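PDB 2C21: trypanothione-dependent glyoxalase I from Leishmania major, which belongs to the glyoxalase/bleomycin resistance protein/dioxygenase superfamily and, as a two-subunit assembly, holds nickel ions between side chains contributed by both of its chains. Local coordinates for residues L47-Y52 and V60-Y65; I14-L19 and D116-Y121. All blocks are in the same frame, centred on the assembly; numbering follows the deposited sequence.

Contact 1 (L47-Y52 and V60-Y65). With NI (nickel (II) ion), chain G.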
loop_
_atom_site.group_PDB
_atom_site.type_symbol
_atom_site.label_atom_id
_atom_site.label_comp_id
_atom_site.label_asym_id
_atom_site.label_seq_id
_atom_site.Cartn_x
_atom_site.Cartn_y
_atom_site.Cartn_z
ATOM N N LEU A 47 13.812 1.653 9.826
ATOM C CA LEU A 47 12.400 1.589 9.436
ATOM C C LEU A 47 11.530 2.441 10.374
ATOM O O LEU A 47 11.758 2.488 11.604
ATOM C CB LEU A 47 11.895 0.148 9.477
ATOM C CG LEU A 47 12.733 -0.960 8.858
ATOM C CD1 LEU A 47 12.034 -2.293 9.136
ATOM C CD2 LEU A 47 12.942 -0.774 7.360
ATOM N N VAL A 48 10.537 3.098 9.795
ATOM C CA VAL A 48 9.526 3.853 10.564
ATOM C C VAL A 48 8.151 3.486 10.070
ATOM O O VAL A 48 7.882 3.518 8.865
ATOM C CB VAL A 48 9.675 5.380 10.437
ATOM C CG1 VAL A 48 8.609 6.095 11.282
ATOM C CG2 VAL A 48 11.078 5.815 10.843
ATOM N N PHE A 49 7.295 3.111 11.009
ATOM C CA PHE A 49 5.924 2.744 10.717
ATOM C C PHE A 49 5.025 3.880 11.167
ATOM O O PHE A 49 5.094 4.324 12.339
ATOM C CB PHE A 49 5.566 1.429 11.404
ATOM C CG PHE A 49 6.297 0.240 10.827
ATOM C CD1 PHE A 49 7.613 -0.044 11.206
ATOM C CD2 PHE A 49 5.682 -0.585 9.893
ATOM C CE1 PHE A 49 8.307 -1.135 10.645
ATOM C CE2 PHE A 49 6.354 -1.669 9.344
ATOM C CZ PHE A 49 7.668 -1.945 9.721
ATOM N N LEU A 50 4.206 4.360 10.235
ATOM C CA LEU A 50 3.243 5.458 10.480
ATOM C C LEU A 50 1.868 5.059 10.003
ATOM O O LEU A 50 1.726 4.321 9.034
ATOM C CB LEU A 50 3.593 6.724 9.688
ATOM C CG LEU A 50 4.978 7.347 9.802
ATOM C CD1 LEU A 50 5.823 6.848 8.643
ATOM C CD2 LEU A 50 4.860 8.862 9.788
ATOM N N GLY A 51 0.855 5.601 10.652
ATOM C CA GLY A 51 -0.503 5.337 10.226
ATOM C C GLY A 51 -1.522 6.119 10.993
ATOM O O GLY A 51 -1.195 6.952 11.826
ATOM N N TYR A 52 -2.776 5.822 10.704
ATOM C CA TYR A 52 -3.890 6.463 11.357
ATOM C C TYR A 52 -4.357 5.632 12.544
ATOM O O TYR A 52 -5.286 5.998 13.249
ATOM C CB TYR A 52 -5.011 6.679 10.337
ATOM C CG TYR A 52 -4.647 7.699 9.277
ATOM C CD1 TYR A 52 -4.493 9.032 9.610
ATOM C CD2 TYR A 52 -4.437 7.328 7.953
ATOM C CE1 TYR A 52 -4.162 9.980 8.657
ATOM C CE2 TYR A 52 -4.094 8.270 6.990
ATOM C CZ TYR A 52 -3.965 9.592 7.340
ATOM O OH TYR A 52 -3.645 10.544 6.391
ATOM N N VAL A 60 -0.850 0.203 7.559
ATOM C CA VAL A 60 -0.007 1.354 7.805
ATOM C C VAL A 60 1.006 1.568 6.684
ATOM O O VAL A 60 1.006 0.849 5.682
ATOM C CB VAL A 60 0.658 1.254 9.209
ATOM C CG1 VAL A 60 -0.416 1.101 10.282
ATOM C CG2 VAL A 60 1.677 0.100 9.294
ATOM N N LEU A 61 1.839 2.587 6.867
ATOM C CA LEU A 61 2.909 2.945 5.958
ATOM C C LEU A 61 4.255 2.670 6.630
ATOM O O LEU A 61 4.461 3.035 7.796
ATOM C CB LEU A 61 2.791 4.437 5.605
ATOM C CG LEU A 61 3.809 5.053 4.648
ATOM C CD1 LEU A 61 3.823 4.317 3.313
ATOM C CD2 LEU A 61 3.482 6.534 4.451
ATOM N N GLU A 62 5.144 2.001 5.893
ATOM C CA GLU A 62 6.503 1.717 6.328
ATOM C C GLU A 62 7.488 2.497 5.474
ATOM O O GLU A 62 7.502 2.341 4.243
ATOM C CB GLU A 62 6.838 0.226 6.186
ATOM C CG GLU A 62 8.233 -0.120 6.666
ATOM C CD GLU A 62 8.649 -1.551 6.341
ATOM O OE1 GLU A 62 7.840 -2.301 5.764
ATOM O OE2 GLU A 62 9.792 -1.914 6.685
ATOM N N LEU A 63 8.317 3.318 6.124
ATOM C CA LEU A 63 9.419 4.008 5.460
ATOM C C LEU A 63 10.727 3.311 5.784
ATOM O O LEU A 63 10.994 3.013 6.939
ATOM C CB LEU A 63 9.519 5.456 5.931
ATOM C CG LEU A 63 8.221 6.225 6.088
ATOM C CD1 LEU A 63 8.547 7.616 6.615
ATOM C CD2 LEU A 63 7.489 6.279 4.771
ATOM N N THR A 64 11.537 3.078 4.754
ATOM C CA THR A 64 12.869 2.545 4.903
ATOM C C THR A 64 13.845 3.641 4.498
ATOM O O THR A 64 13.733 4.204 3.402
ATOM C CB THR A 64 13.090 1.339 3.951
ATOM O OG1 THR A 64 12.151 0.301 4.257
ATOM C CG2 THR A 64 14.494 0.814 4.088
ATOM N N TYR A 65 14.770 3.945 5.402
ATOM C CA TYR A 65 15.881 4.828 5.124
ATOM C C TYR A 65 17.160 3.988 5.069
ATOM O O TYR A 65 17.484 3.280 6.030
ATOM C CB TYR A 65 15.987 5.903 6.223
ATOM C CG TYR A 65 17.268 6.689 6.167
ATOM C CD1 TYR A 65 17.521 7.556 5.101
ATOM C CD2 TYR A 65 18.242 6.566 7.165
ATOM C CE1 TYR A 65 18.697 8.277 5.032
ATOM C CE2 TYR A 65 19.423 7.289 7.100
ATOM C CZ TYR A 65 19.647 8.137 6.033
ATOM O OH TYR A 65 20.815 8.867 5.937
HETATM NI NI NI G . 7.417 -4.599 5.349
HETATM O O HOH W 1 8.439 -5.058 6.721
#
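Val60 opens the pairing: its CG2 lies 4.1 Å from Phe49 CD2, at the edge of the ring and near its plane, and the two side chains cross at about a right angle. Leu61 follows, linked to Leu50 by a reciprocal pair of backbone hydrogen bonds, Leu61 N to Leu50 O and Leu50 N to Leu61 O, both 2.8 Å. Glu62 comes next, opposite Phe49 in a non-hydrogen-bonded pair. With CG anti to the backbone N (chi1 -178°) and the chain extended beyond it, the methylene CG passes over one face of the Phe49 ring, 3.9 Å from the centroid, a CH-pi contact displaced toward the rim. The Glu62 and Phe49 side chains lie side by side, pointing the same way, with carboxylate and ring planes 18° apart. The carboxylate stays beside the ring's rim at CZ, and its oxygens have different partners: Glu62 OE1 binds nickel at 2.4 Å, whereas Glu62 OE2 faces the methyls of Leu47, 3.3 Å from CD1. The ring face probably restricts how the chain can swing. Leu63 returns to the other side of the sheet, hydrogen-bonded to Val48 through both backbone N and O; there its CD1 presses on Leu50 CD1 at 3.5 Å, a tight carbon pair. At Thr64, OG1 rests 3.4 Å from Leu47 CD2, the two side chains side by side. His11 of the same chain and His80 and Glu123 of the second subunit complete the protein ligands of the nickel, and His11 also meets the Phe49 ring edge-to-face. The hairpin belongs to the beta-alpha-beta-beta-beta module of the vicinal oxygen chelate fold, with helix 19-29 against the face of Val48, Leu50, Leu61 and Leu63 and the metal ligand on the other.

Contact 2 (I14-L19 and D116-Y121)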
loop_
_atom_site.group_PDB
_atom_site.type_symbol
_atom_site.label_atom_id
_atom_site.label_comp_id
_atom_site.label_asym_id
_atom_site.label_seq_id
_atom_site.Cartn_x
_atom_site.Cartn_y
_atom_site.Cartn_z
ATOM N N ILE A 14 7.764 2.040 1.338
ATOM C CA ILE A 14 8.457 2.899 0.357
ATOM C C ILE A 14 9.813 3.307 0.955
ATOM O O ILE A 14 9.944 3.428 2.180
ATOM C CB ILE A 14 7.643 4.175 0.015
ATOM C CG1 ILE A 14 7.307 4.977 1.274
ATOM C CG2 ILE A 14 6.370 3.831 -0.758
ATOM C CD1 ILE A 14 6.876 6.416 0.985
ATOM N N ARG A 15 10.815 3.503 0.104
ATOM C CA ARG A 15 12.115 3.978 0.562
ATOM C C ARG A 15 12.184 5.492 0.403
ATOM O O ARG A 15 11.678 6.060 -0.574
ATOM C CB ARG A 15 13.269 3.326 -0.202
ATOM C CG ARG A 15 13.315 1.779 -0.130
ATOM C CD ARG A 15 14.349 1.200 -1.068
ATOM N NE ARG A 15 14.331 -0.274 -1.026
ATOM C CZ ARG A 15 13.543 -1.057 -1.765
ATOM N NH1 ARG A 15 12.700 -0.561 -2.662
ATOM N NH2 ARG A 15 13.602 -2.374 -1.601
ATOM N N VAL A 16 12.797 6.137 1.379
ATOM C CA VAL A 16 12.816 7.601 1.465
ATOM C C VAL A 16 14.218 8.099 1.686
ATOM O O VAL A 16 15.039 7.434 2.337
ATOM C CB VAL A 16 11.880 8.119 2.575
ATOM C CG1 VAL A 16 10.430 7.673 2.298
ATOM C CG2 VAL A 16 12.329 7.654 3.965
ATOM N N GLY A 17 14.491 9.293 1.174
ATOM C CA GLY A 17 15.826 9.883 1.276
ATOM C C GLY A 17 16.189 10.524 2.607
ATOM O O GLY A 17 17.364 10.657 2.921
ATOM N N ASP A 18 15.186 10.920 3.383
ATOM C CA ASP A 18 15.379 11.752 4.580
ATOM C C ASP A 18 14.180 11.493 5.500
ATOM O O ASP A 18 13.068 11.908 5.220
ATOM C CB ASP A 18 15.510 13.224 4.121
ATOM C CG ASP A 18 15.600 14.249 5.253
ATOM O OD1 ASP A 18 15.199 14.027 6.406
ATOM O OD2 ASP A 18 16.043 15.360 4.927
ATOM N N LEU A 19 14.417 10.760 6.583
ATOM C CA LEU A 19 13.354 10.440 7.537
ATOM C C LEU A 19 12.674 11.678 8.113
ATOM O O LEU A 19 11.461 11.755 8.151
ATOM C CB LEU A 19 13.900 9.591 8.686
ATOM C CG LEU A 19 13.501 8.105 8.861
ATOM C CD1 LEU A 19 12.828 7.452 7.688
ATOM C CD2 LEU A 19 14.698 7.319 9.326
ATOM N N ASP A 116 4.698 13.522 -2.301
ATOM C CA ASP A 116 5.423 13.539 -1.047
ATOM C C ASP A 116 6.859 14.016 -1.284
ATOM O O ASP A 116 7.260 14.212 -2.434
ATOM C CB ASP A 116 5.289 12.177 -0.309
ATOM C CG ASP A 116 6.392 11.187 -0.617
ATOM O OD1 ASP A 116 7.172 11.360 -1.588
ATOM O OD2 ASP A 116 6.455 10.187 0.154
ATOM N N PRO A 117 7.635 14.241 -0.199
ATOM C CA PRO A 117 8.959 14.848 -0.381
ATOM C C PRO A 117 9.941 14.073 -1.273
ATOM O O PRO A 117 10.874 14.683 -1.825
ATOM C CB PRO A 117 9.469 14.984 1.049
ATOM C CG PRO A 117 8.195 15.100 1.866
ATOM C CD PRO A 117 7.347 14.036 1.228
ATOM N N ASP A 118 9.712 12.769 -1.444
ATOM C CA ASP A 118 10.556 11.945 -2.310
ATOM C C ASP A 118 10.014 11.750 -3.723
ATOM O O ASP A 118 10.687 11.125 -4.545
ATOM C CB ASP A 118 10.795 10.569 -1.687
ATOM C CG ASP A 118 11.650 10.635 -0.456
ATOM O OD1 ASP A 118 12.891 10.716 -0.582
ATOM O OD2 ASP A 118 11.072 10.622 0.646
ATOM N N GLY A 119 8.819 12.261 -4.011
ATOM C CA GLY A 119 8.230 12.130 -5.336
ATOM C C GLY A 119 7.173 11.042 -5.495
ATOM O O GLY A 119 6.685 10.799 -6.609
ATOM N N TYR A 120 6.817 10.373 -4.406
ATOM C CA TYR A 120 5.740 9.390 -4.443
ATOM C C TYR A 120 4.402 10.125 -4.527
ATOM O O TYR A 120 4.231 11.222 -3.945
ATOM C CB TYR A 120 5.734 8.501 -3.189
ATOM C CG TYR A 120 6.947 7.608 -3.028
ATOM C CD1 TYR A 120 7.042 6.396 -3.707
ATOM C CD2 TYR A 120 7.989 7.973 -2.184
ATOM C CE1 TYR A 120 8.168 5.568 -3.566
ATOM C CE2 TYR A 120 9.114 7.155 -2.022
ATOM C CZ TYR A 120 9.202 5.954 -2.719
ATOM O OH TYR A 120 10.312 5.150 -2.561
ATOM N N TYR A 121 3.453 9.502 -5.219
ATOM C CA TYR A 121 2.107 10.047 -5.340
ATOM C C TYR A 121 1.160 9.556 -4.259
ATOM O O TYR A 121 1.186 8.392 -3.854
ATOM C CB TYR A 121 1.528 9.712 -6.713
ATOM C CG TYR A 121 2.202 10.470 -7.814
ATOM C CD1 TYR A 121 3.143 9.865 -8.628
ATOM C CD2 TYR A 121 1.915 11.809 -8.030
ATOM C CE1 TYR A 121 3.764 10.585 -9.665
ATOM C CE2 TYR A 121 2.531 12.531 -9.044
ATOM C CZ TYR A 121 3.452 11.922 -9.851
ATOM O OH TYR A 121 4.058 12.655 -10.850
HETATM O O HOH W 2 12.646 12.037 2.576
#
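Ile14 lies over one face of the Tyr120 ring, with CB 3.9 Å from the centroid and 23° off the normal. The two side chains slide past each other in opposite directions, and the branches of Ile14 divide over the ring: Ile14 CG2 lies near Tyr120 CD1 and CE1, Ile14 CD1 near Tyr120 CD2 and CE2. At the ring's edge, Tyr120 OH donates to Arg15 O at 2.6 Å, in the carbonyl plane and on a lone pair; contacts at the face and at the hydroxyl both restrain the ring. Asp118 makes the second grip. Its CG, anti to the carbonyl carbon (chi1 -68°), brings OD1 to Gly17 N at 2.8 Å, on the syn side but 35° out of the carboxylate plane, and OD1 also forms a salt bridge with Arg21. Asp118 OD2 meets Val16 CB at 3.3 Å and takes a hydrogen bond from a water that also donates to Asp18 O. Behind these groups, Asp116 OD1 accepts from Asp118 N and Tyr120 N on opposite faces of its carboxylate, while Asp116 OD2 is hydrogen-bonded to Tyr26 OH. An Asx turn within a type I beta turn thus presents Asp118 and Tyr120 from the hairpin linking strands 111-115 and 121-126 to residues 14-17, joining the two sheets of the glyoxalase fold.

The two contacts, their centres 11 Å apart, illustrate how neighbouring strands of one sheet can divide the work, 60-66 serving the metal site and 8-15 the junction between sheets. Strand 60-66 pairs with 45-51 in contact 1 and with 8-15 on its other edge, where Glu62 O lies 2.9 Å from Ile14 N and Thr64 O 3.0 Å from Val16 N, both probable hydrogen bonds. Tyr65 packs on Leu19 at the far end. Contact 1 supplies the nickel ligand Glu62, whereas contact 2 stands back, the Arg15 side chain being about 10 Å from a nickel at its nearest atoms. Both touch the second subunit: contact 1 through the shared metal, contact 2 through the antiparallel ladder at Ile14.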